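Local atomic coordinates of malonate decarboxylase acyl carrier protein (Pseudomonas fluorescens, PDB entry 5VIT), a protein that probably serves as the acyl carrier subunit of malonate decarboxylase, holding acetyl and malonyl groups as thioesters on a CoA-derived prosthetic group during turnover. Residues B[25-36]-B[70-80]; B[1-9]-B[49-57]. All coordinates share one frame; numbering follows the deposited sequence.

Contact 1 of 2, residues B[25-36]-B[70-80]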
loop_
_atom_site.group_PDB
_atom_site.type_symbol
_atom_site.label_atom_id
_atom_site.label_comp_id
_atom_site.label_asym_id
_atom_site.label_seq_id
_atom_site.Cartn_x
_atom_site.Cartn_y
_atom_site.Cartn_z
ATOM N N SER B 25 21.171 -10.329 -19.071
ATOM C CA SER B 25 21.674 -9.213 -18.262
ATOM C C SER B 25 20.516 -8.465 -17.638
ATOM O O SER B 25 19.529 -8.179 -18.306
ATOM C CB SER B 25 22.532 -8.253 -19.094
ATOM O OG SER B 25 21.850 -7.842 -20.261
ATOM N N GLY B 26 20.633 -8.165 -16.352
ATOM C CA GLY B 26 19.577 -7.467 -15.645
ATOM C C GLY B 26 18.441 -8.392 -15.259
ATOM O O GLY B 26 17.350 -7.943 -14.898
ATOM N N ASP B 27 18.700 -9.690 -15.331
ATOM C CA ASP B 27 17.677 -10.697 -15.040
ATOM C C ASP B 27 18.297 -11.879 -14.292
ATOM O O ASP B 27 19.512 -11.922 -14.095
ATOM C CB ASP B 27 17.002 -11.166 -16.346
ATOM C CG ASP B 27 15.630 -11.781 -16.112
ATOM O OD1 ASP B 27 14.974 -12.174 -17.105
ATOM O OD2 ASP B 27 15.205 -11.882 -14.940
ATOM N N LEU B 28 17.462 -12.833 -13.885
ATOM C CA LEU B 28 17.938 -14.033 -13.197
ATOM C C LEU B 28 17.024 -15.205 -13.517
ATOM O O LEU B 28 15.864 -15.005 -13.883
ATOM C CB LEU B 28 17.981 -13.818 -11.679
ATOM C CG LEU B 28 16.622 -13.785 -10.962
ATOM C CD1 LEU B 28 16.810 -13.951 -9.467
ATOM C CD2 LEU B 28 15.818 -12.464 -11.266
ATOM N N GLU B 29 17.529 -16.426 -13.364
ATOM C CA GLU B 29 16.648 -17.591 -13.351
ATOM C C GLU B 29 16.601 -18.160 -11.944
ATOM O O GLU B 29 17.544 -18.004 -11.180
ATOM C CB GLU B 29 17.106 -18.670 -14.336
ATOM C CG GLU B 29 18.380 -19.405 -13.900
ATOM C CD GLU B 29 18.847 -20.451 -14.917
ATOM O OE1 GLU B 29 19.904 -21.083 -14.679
ATOM O OE2 GLU B 29 18.158 -20.644 -15.950
ATOM N N VAL B 30 15.501 -18.817 -11.601
ATOM C CA VAL B 30 15.371 -19.423 -10.293
ATOM C C VAL B 30 14.863 -20.857 -10.459
ATOM O O VAL B 30 13.828 -21.090 -11.088
ATOM C CB VAL B 30 14.420 -18.603 -9.368
ATOM C CG1 VAL B 30 14.267 -19.283 -8.032
ATOM C CG2 VAL B 30 14.959 -17.184 -9.157
ATOM N N LEU B 31 15.617 -21.812 -9.922
ATOM C CA LEU B 31 15.195 -23.211 -9.895
ATOM C C LEU B 31 14.612 -23.492 -8.521
ATOM O O LEU B 31 15.224 -23.147 -7.513
ATOM C CB LEU B 31 16.369 -24.161 -10.159
ATOM C CG LEU B 31 17.104 -24.328 -11.496
ATOM C CD1 LEU B 31 16.288 -25.171 -12.447
ATOM C CD2 LEU B 31 17.514 -23.004 -12.130
ATOM N N LEU B 32 13.437 -24.101 -8.464
ATOM C CA LEU B 32 12.836 -24.428 -7.179
ATOM C C LEU B 32 12.420 -25.894 -7.154
ATOM O O LEU B 32 11.620 -26.320 -7.983
ATOM C CB LEU B 32 11.627 -23.524 -6.882
ATOM C CG LEU B 32 11.837 -22.011 -6.987
ATOM C CD1 LEU B 32 11.485 -21.476 -8.395
ATOM C CD2 LEU B 32 11.039 -21.308 -5.913
ATOM N N GLU B 33 12.976 -26.648 -6.202
ATOM C CA GLU B 33 12.736 -28.093 -6.074
ATOM C C GLU B 33 12.433 -28.469 -4.622
ATOM O O GLU B 33 12.852 -27.768 -3.696
ATOM C CB GLU B 33 13.948 -28.903 -6.556
ATOM C CG GLU B 33 14.428 -28.609 -7.979
ATOM C CD GLU B 33 15.736 -29.346 -8.324
ATOM O OE1 GLU B 33 15.690 -30.577 -8.511
ATOM O OE2 GLU B 33 16.807 -28.697 -8.387
ATOM N N PRO B 34 11.714 -29.583 -4.413
ATOM C CA PRO B 34 11.384 -29.943 -3.028
ATOM C C PRO B 34 12.629 -30.095 -2.159
ATOM O O PRO B 34 13.644 -30.606 -2.621
ATOM C CB PRO B 34 10.629 -31.275 -3.171
ATOM C CG PRO B 34 10.805 -31.707 -4.587
ATOM C CD PRO B 34 11.077 -30.483 -5.392
ATOM N N GLY B 35 12.552 -29.615 -0.919
ATOM C CA GLY B 35 13.683 -29.659 -0.007
ATOM C C GLY B 35 13.522 -30.577 1.198
ATOM O O GLY B 35 12.661 -31.457 1.211
ATOM N N GLN B 36 14.365 -30.357 2.208
ATOM C CA GLN B 36 14.343 -31.111 3.465
ATOM C C GLN B 36 13.518 -30.399 4.528
ATOM O O GLN B 36 13.781 -29.232 4.820
ATOM C CB GLN B 36 15.779 -31.330 3.972
ATOM C CG GLN B 36 16.609 -32.167 3.012
ATOM C CD GLN B 36 15.936 -33.507 2.748
ATOM O OE1 GLN B 36 15.535 -34.212 3.681
ATOM N NE2 GLN B 36 15.712 -33.812 1.475
ATOM N N ALA B 70 9.499 -26.107 2.438
ATOM C CA ALA B 70 10.896 -26.502 2.429
ATOM C C ALA B 70 11.292 -26.797 0.988
ATOM O O ALA B 70 10.762 -27.708 0.355
ATOM C CB ALA B 70 11.134 -27.717 3.332
ATOM N N LEU B 71 12.211 -25.997 0.467
ATOM C CA LEU B 71 12.600 -26.097 -0.929
ATOM C C LEU B 71 14.102 -26.040 -1.066
ATOM O O LEU B 71 14.812 -25.627 -0.146
ATOM C CB LEU B 71 11.969 -24.974 -1.756
ATOM C CG LEU B 71 10.450 -24.914 -1.903
ATOM C CD1 LEU B 71 10.062 -23.668 -2.652
ATOM C CD2 LEU B 71 9.935 -26.140 -2.629
ATOM N N LEU B 72 14.570 -26.477 -2.229
ATOM C CA LEU B 72 15.939 -26.263 -2.668
ATOM C C LEU B 72 15.859 -25.210 -3.752
ATOM O O LEU B 72 15.180 -25.404 -4.761
ATOM C CB LEU B 72 16.569 -27.549 -3.203
ATOM C CG LEU B 72 17.339 -28.477 -2.260
ATOM C CD1 LEU B 72 16.735 -28.495 -0.886
ATOM C CD2 LEU B 72 17.401 -29.884 -2.820
ATOM N N ILE B 73 16.510 -24.074 -3.531
ATOM C CA ILE B 73 16.398 -22.987 -4.488
ATOM C C ILE B 73 17.766 -22.660 -5.008
ATOM O O ILE B 73 18.702 -22.409 -4.242
ATOM C CB ILE B 73 15.749 -21.728 -3.877
ATOM C CG1 ILE B 73 14.273 -21.987 -3.567
ATOM C CG2 ILE B 73 15.863 -20.543 -4.839
ATOM C CD1 ILE B 73 13.526 -20.755 -3.079
ATOM N N ASP B 74 17.882 -22.700 -6.327
ATOM C CA ASP B 74 19.120 -22.343 -6.992
ATOM C C ASP B 74 18.883 -21.108 -7.869
ATOM O O ASP B 74 17.994 -21.089 -8.732
ATOM C CB ASP B 74 19.635 -23.521 -7.811
ATOM C CG ASP B 74 21.138 -23.510 -7.968
ATOM O OD1 ASP B 74 21.767 -22.448 -7.728
ATOM O OD2 ASP B 74 21.688 -24.564 -8.355
ATOM N N ILE B 75 19.672 -20.072 -7.624
ATOM C CA ILE B 75 19.503 -18.811 -8.321
ATOM C C ILE B 75 20.739 -18.501 -9.148
ATOM O O ILE B 75 21.864 -18.640 -8.662
ATOM C CB ILE B 75 19.231 -17.664 -7.328
ATOM C CG1 ILE B 75 17.846 -17.823 -6.705
ATOM C CG2 ILE B 75 19.373 -16.312 -8.011
ATOM C CD1 ILE B 75 17.582 -16.870 -5.583
ATOM N N HIS B 76 20.525 -18.107 -10.404
ATOM C CA HIS B 76 21.606 -17.623 -11.258
ATOM C C HIS B 76 21.236 -16.234 -11.701
ATOM O O HIS B 76 20.354 -16.056 -12.547
ATOM C CB HIS B 76 21.839 -18.551 -12.465
ATOM C CG HIS B 76 22.142 -19.970 -12.084
ATOM N ND1 HIS B 76 21.400 -21.040 -12.541
ATOM C CD2 HIS B 76 23.105 -20.493 -11.283
ATOM C CE1 HIS B 76 21.891 -22.160 -12.040
ATOM N NE2 HIS B 76 22.921 -21.855 -11.267
ATOM N N ASP B 77 21.903 -15.250 -11.107
ATOM C CA ASP B 77 21.594 -13.850 -11.333
ATOM C C ASP B 77 22.664 -13.090 -12.118
ATOM O O ASP B 77 23.852 -13.136 -11.795
ATOM C CB ASP B 77 21.368 -13.134 -9.998
ATOM C CG ASP B 77 21.332 -11.637 -10.165
ATOM O OD1 ASP B 77 20.271 -11.131 -10.558
ATOM O OD2 ASP B 77 22.363 -10.962 -9.940
ATOM N N PHE B 78 22.214 -12.363 -13.135
ATOM C CA PHE B 78 23.072 -11.509 -13.956
ATOM C C PHE B 78 22.676 -10.042 -13.702
ATOM O O PHE B 78 22.336 -9.298 -14.627
ATOM C CB PHE B 78 22.927 -11.898 -15.445
ATOM C CG PHE B 78 23.986 -11.334 -16.363
ATOM C CD1 PHE B 78 24.977 -10.469 -15.900
ATOM C CD2 PHE B 78 23.979 -11.677 -17.718
ATOM C CE1 PHE B 78 25.941 -9.958 -16.762
ATOM C CE2 PHE B 78 24.935 -11.161 -18.593
ATOM C CZ PHE B 78 25.922 -10.303 -18.112
ATOM N N GLY B 79 22.689 -9.638 -12.439
ATOM C CA GLY B 79 22.492 -8.233 -12.098
ATOM C C GLY B 79 21.072 -7.685 -12.114
ATOM O O GLY B 79 20.856 -6.506 -12.394
ATOM N N ALA B 80 20.096 -8.531 -11.810
ATOM C CA ALA B 80 18.728 -8.077 -11.674
ATOM C C ALA B 80 18.610 -7.084 -10.503
ATOM O O ALA B 80 19.348 -7.196 -9.531
ATOM C CB ALA B 80 17.805 -9.259 -11.469
#
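With chi1 at 72°, E29 sets CG between its own backbone N and carbonyl carbon and then runs out extended, while H76 turns its ring back beside its backbone N; the two side chains therefore lie alongside each other, pointing the same way. H76 ND1 donates to E29 OE1 over 2.6 Å, meeting the lone pair anti to the other carboxylate oxygen. The bond enters at the ring edge, tilted slightly from its plane, with carboxylate and ring turned 50° apart. This short bond helps set the rotation of the imidazole and would probably favour its protonated form.

Behind this pair the backbones of 27-34 and 71-78 run antiparallel, their axes 4.4 Å apart at closest approach. E29-H76, L31-D74 and E33-L72 are hydrogen-bonded pairs, each closed by two N-H to O bonds; the straightest, L31 N to D74 O, reaches 176°. L28, V30 and L32 alternate with them and face the helices together with I73 and I75. There V30 touches both isoleucines, CG1 meeting I73 CG2 and CG2 meeting I75 CG1, each at 3.8 Å. L71 and I73 pack on F93 of helix 82-96, and I75 on W55 and F59 of helix 52-62.

At the end where 25-36 begins, S25 CA sits over one face of the F78 ring, 3.8 Å from its centroid, a CH-pi contact, and G26 N binds F78 O. D77 ties down the turn that follows: OD2 accepts from G79 N, an Asx turn, and OD1 from A80 N, an Asx motif, while OD2 is also hydrogen-bonded to T46 OG1. S25 is the predicted attachment serine for the prosthetic group, absent here, so this end of an antiparallel strand pair within a mixed, helix-backed beta sheet probably presents the carrier site.

Contact 2 of 2, residues B[1-9]-B[49-57]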
loop_
_atom_site.group_PDB
_atom_site.type_symbol
_atom_site.label_atom_id
_atom_site.label_comp_id
_atom_site.label_asym_id
_atom_site.label_seq_id
_atom_site.Cartn_x
_atom_site.Cartn_y
_atom_site.Cartn_z
ATOM N N MET B 1 32.047 -12.018 -9.764
ATOM C CA MET B 1 31.020 -13.004 -9.453
ATOM C C MET B 1 31.241 -13.650 -8.086
ATOM O O MET B 1 32.376 -13.951 -7.708
ATOM C CB MET B 1 30.987 -14.084 -10.538
ATOM C CG MET B 1 30.119 -15.284 -10.217
ATOM S SD MET B 1 30.163 -16.586 -11.473
ATOM C CE MET B 1 30.287 -18.034 -10.448
ATOM N N GLU B 2 30.168 -13.880 -7.338
ATOM C CA GLU B 2 30.320 -14.723 -6.166
ATOM C C GLU B 2 29.201 -15.720 -5.994
ATOM O O GLU B 2 28.166 -15.653 -6.662
ATOM C CB GLU B 2 30.485 -13.882 -4.890
ATOM C CG GLU B 2 29.695 -12.605 -4.800
ATOM C CD GLU B 2 30.253 -11.668 -3.720
ATOM O OE1 GLU B 2 31.379 -11.156 -3.887
ATOM O OE2 GLU B 2 29.570 -11.449 -2.698
ATOM N N THR B 3 29.458 -16.688 -5.124
ATOM C CA THR B 3 28.497 -17.724 -4.818
ATOM C C THR B 3 28.179 -17.610 -3.342
ATOM O O THR B 3 29.078 -17.516 -2.498
ATOM C CB THR B 3 29.025 -19.128 -5.164
ATOM O OG1 THR B 3 29.351 -19.172 -6.555
ATOM C CG2 THR B 3 27.979 -20.190 -4.877
ATOM N N LEU B 4 26.887 -17.586 -3.047
ATOM C CA LEU B 4 26.404 -17.302 -1.711
ATOM C C LEU B 4 25.410 -18.372 -1.330
ATOM O O LEU B 4 24.710 -18.909 -2.186
ATOM C CB LEU B 4 25.753 -15.914 -1.650
ATOM C CG LEU B 4 26.559 -14.731 -2.176
ATOM C CD1 LEU B 4 25.659 -13.524 -2.370
ATOM C CD2 LEU B 4 27.676 -14.395 -1.202
ATOM N N SER B 5 25.345 -18.675 -0.042
ATOM C CA SER B 5 24.427 -19.685 0.459
ATOM C C SER B 5 23.596 -19.110 1.572
ATOM O O SER B 5 24.104 -18.362 2.403
ATOM C CB SER B 5 25.190 -20.911 0.956
ATOM O OG SER B 5 25.962 -21.448 -0.099
ATOM N N PHE B 6 22.317 -19.451 1.589
ATOM C CA PHE B 6 21.426 -18.952 2.622
ATOM C C PHE B 6 20.590 -20.101 3.121
ATOM O O PHE B 6 20.374 -21.072 2.406
ATOM C CB PHE B 6 20.519 -17.831 2.097
ATOM C CG PHE B 6 21.272 -16.672 1.511
ATOM C CD1 PHE B 6 21.747 -16.728 0.212
ATOM C CD2 PHE B 6 21.509 -15.536 2.259
ATOM C CE1 PHE B 6 22.452 -15.679 -0.323
ATOM C CE2 PHE B 6 22.203 -14.474 1.724
ATOM C CZ PHE B 6 22.669 -14.543 0.421
ATOM N N GLU B 7 20.115 -19.984 4.353
ATOM C CA GLU B 7 19.256 -21.008 4.907
ATOM C C GLU B 7 18.215 -20.391 5.830
ATOM O O GLU B 7 18.484 -19.444 6.573
ATOM C CB GLU B 7 20.094 -22.062 5.630
ATOM C CG GLU B 7 19.273 -23.191 6.208
ATOM C CD GLU B 7 20.139 -24.304 6.747
ATOM O OE1 GLU B 7 19.748 -24.908 7.771
ATOM O OE2 GLU B 7 21.204 -24.572 6.139
ATOM N N PHE B 8 17.006 -20.917 5.755
ATOM C CA PHE B 8 15.901 -20.335 6.483
ATOM C C PHE B 8 15.035 -21.427 7.031
ATOM O O PHE B 8 14.999 -22.522 6.468
ATOM C CB PHE B 8 15.084 -19.397 5.584
ATOM C CG PHE B 8 15.836 -18.174 5.179
ATOM C CD1 PHE B 8 16.504 -18.125 3.966
ATOM C CD2 PHE B 8 15.918 -17.086 6.037
ATOM C CE1 PHE B 8 17.219 -17.011 3.613
ATOM C CE2 PHE B 8 16.632 -15.965 5.682
ATOM C CZ PHE B 8 17.286 -15.930 4.474
ATOM N N PRO B 9 14.342 -21.135 8.145
ATOM C CA PRO B 9 13.358 -22.071 8.692
ATOM C C PRO B 9 12.201 -22.232 7.722
ATOM O O PRO B 9 11.701 -21.236 7.196
ATOM C CB PRO B 9 12.913 -21.397 9.997
ATOM C CG PRO B 9 13.196 -19.940 9.778
ATOM C CD PRO B 9 14.456 -19.912 8.956
ATOM N N ASN B 49 29.316 -8.249 -7.269
ATOM C CA ASN B 49 30.161 -8.519 -6.108
ATOM C C ASN B 49 29.739 -7.703 -4.896
ATOM O O ASN B 49 29.246 -6.588 -5.045
ATOM C CB ASN B 49 31.626 -8.224 -6.431
ATOM C CG ASN B 49 32.165 -9.085 -7.552
ATOM O OD1 ASN B 49 32.074 -10.314 -7.515
ATOM N ND2 ASN B 49 32.732 -8.438 -8.565
ATOM N N GLY B 50 29.937 -8.268 -3.706
ATOM C CA GLY B 50 29.650 -7.581 -2.459
ATOM C C GLY B 50 28.176 -7.330 -2.182
ATOM O O GLY B 50 27.813 -6.352 -1.511
ATOM N N SER B 51 27.310 -8.212 -2.680
ATOM C CA SER B 51 25.874 -7.984 -2.539
ATOM C C SER B 51 25.235 -8.956 -1.556
ATOM O O SER B 51 24.006 -9.056 -1.482
ATOM C CB SER B 51 25.176 -8.075 -3.903
ATOM O OG SER B 51 25.333 -9.357 -4.481
ATOM N N ALA B 52 26.061 -9.645 -0.777
ATOM C CA ALA B 52 25.554 -10.665 0.132
ATOM C C ALA B 52 24.481 -10.141 1.094
ATOM O O ALA B 52 23.445 -10.783 1.276
ATOM C CB ALA B 52 26.707 -11.288 0.920
ATOM N N SER B 53 24.705 -8.979 1.700
ATOM C CA SER B 53 23.775 -8.510 2.729
ATOM C C SER B 53 22.490 -7.989 2.087
ATOM O O SER B 53 21.418 -8.016 2.697
ATOM C CB SER B 53 24.421 -7.434 3.592
ATOM O OG SER B 53 24.812 -6.356 2.769
ATOM N N ARG B 54 22.608 -7.531 0.846
ATOM C CA ARG B 54 21.449 -7.199 0.037
ATOM C C ARG B 54 20.547 -8.442 -0.141
ATOM O O ARG B 54 19.350 -8.386 0.134
ATOM C CB ARG B 54 21.901 -6.638 -1.317
ATOM C CG ARG B 54 20.780 -6.366 -2.291
ATOM C CD ARG B 54 21.320 -6.029 -3.691
ATOM N NE ARG B 54 21.572 -4.596 -3.877
ATOM C CZ ARG B 54 22.756 -4.000 -3.737
ATOM N NH1 ARG B 54 23.835 -4.713 -3.414
ATOM N NH2 ARG B 54 22.861 -2.686 -3.935
ATOM N N TRP B 55 21.131 -9.561 -0.571
ATOM C CA TRP B 55 20.370 -10.794 -0.763
ATOM C C TRP B 55 19.776 -11.280 0.567
ATOM O O TRP B 55 18.651 -11.783 0.614
ATOM C CB TRP B 55 21.250 -11.884 -1.395
ATOM C CG TRP B 55 21.507 -11.689 -2.878
ATOM C CD1 TRP B 55 22.586 -11.078 -3.450
ATOM C CD2 TRP B 55 20.654 -12.085 -3.967
ATOM N NE1 TRP B 55 22.470 -11.081 -4.820
ATOM C CE2 TRP B 55 21.292 -11.691 -5.162
ATOM C CE3 TRP B 55 19.424 -12.737 -4.047
ATOM C CZ2 TRP B 55 20.736 -11.927 -6.419
ATOM C CZ3 TRP B 55 18.876 -12.976 -5.293
ATOM C CH2 TRP B 55 19.530 -12.574 -6.460
ATOM N N GLN B 56 20.527 -11.109 1.648
ATOM C CA GLN B 56 20.053 -11.460 2.985
ATOM C C GLN B 56 18.779 -10.685 3.356
ATOM O O GLN B 56 17.776 -11.257 3.831
ATOM C CB GLN B 56 21.161 -11.191 4.019
ATOM C CG GLN B 56 20.790 -11.570 5.432
ATOM C CD GLN B 56 20.485 -13.047 5.569
ATOM O OE1 GLN B 56 21.182 -13.898 4.999
ATOM N NE2 GLN B 56 19.431 -13.364 6.318
ATOM N N HIS B 57 18.820 -9.378 3.144
ATOM C CA HIS B 57 17.664 -8.541 3.431
ATOM C C HIS B 57 16.450 -8.941 2.614
ATOM O O HIS B 57 15.347 -9.042 3.144
ATOM C CB HIS B 57 17.993 -7.074 3.171
ATOM C CG HIS B 57 18.937 -6.495 4.174
ATOM N ND1 HIS B 57 20.040 -5.751 3.814
ATOM C CD2 HIS B 57 18.942 -6.555 5.526
ATOM C CE1 HIS B 57 20.683 -5.374 4.904
ATOM N NE2 HIS B 57 20.037 -5.848 5.957
#
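N49 OD1 receives the N-terminal amine of the chain, M1 N, at 2.8 Å, the shortest polar bond between these segments; the donor is somewhat tilted from the amide carbonyl plane. This bond opens an alpha/beta packing contact in which strand 2-9, outermost in this chain's sheet, lies along the start of helix 52-62, the short axes 9.9 Å apart and only 30° from parallel. Next along the strand, E2 reaches the loop before the helix, where G50 N makes a weak bond to OE1 at 3.2 Å, straight at 169°.

Apolar side chains take over from L4 onward. Its two methyls divide the work: CD2 rests on A52 CB at 3.9 Å, whereas CD1 approaches A52 CA and the CD1 corner of the W55 indole, the two side chains crossing at about a right angle. F6 also crosses W55 at about a right angle, and F6 CZ lies 3.5 Å from W55 CB. F59, one turn further along the helix, meets the F6 ring edge-to-face, so F6 meets both W55 and F59 of the same helix. The W55 indole continues to I75 and V44, residues of two other strands of the sheet.

Q56 folds back because its chain bends at chi2 (61°), laying the amide beside both phenylalanines, its plane oblique to each ring. NE2, hydrogen-bonded to E60 OE2, comes 3.8 Å from F8 CZ, and OE1 lies near the plane of the F6 ring at its edge, 3.2 Å from F6 CD2.

How the contacts relate
Contact 1 is the more central, its centre about 5 Å from the centre of the chain, and joins neighbouring strands of the sheet; contact 2, its centre about 10 Å from that of the chain, is a surface contact between an outermost strand and a helix. Their buried areas, 1004 and 442 Å², follow from this: regular backbone bonding along one, mainly side-chain packing with two polar bonds, one weak, at one end in the other. Strand 39-46 separates 2-9 from 71-78 in the shared sheet. W55 connects the contacts: its CZ2 lies 3.8 Å from D77 CG, and CH2 packs near I75 CG2 and L28 CD1, while its CB and CD1 meet strand 2-9 in contact 2.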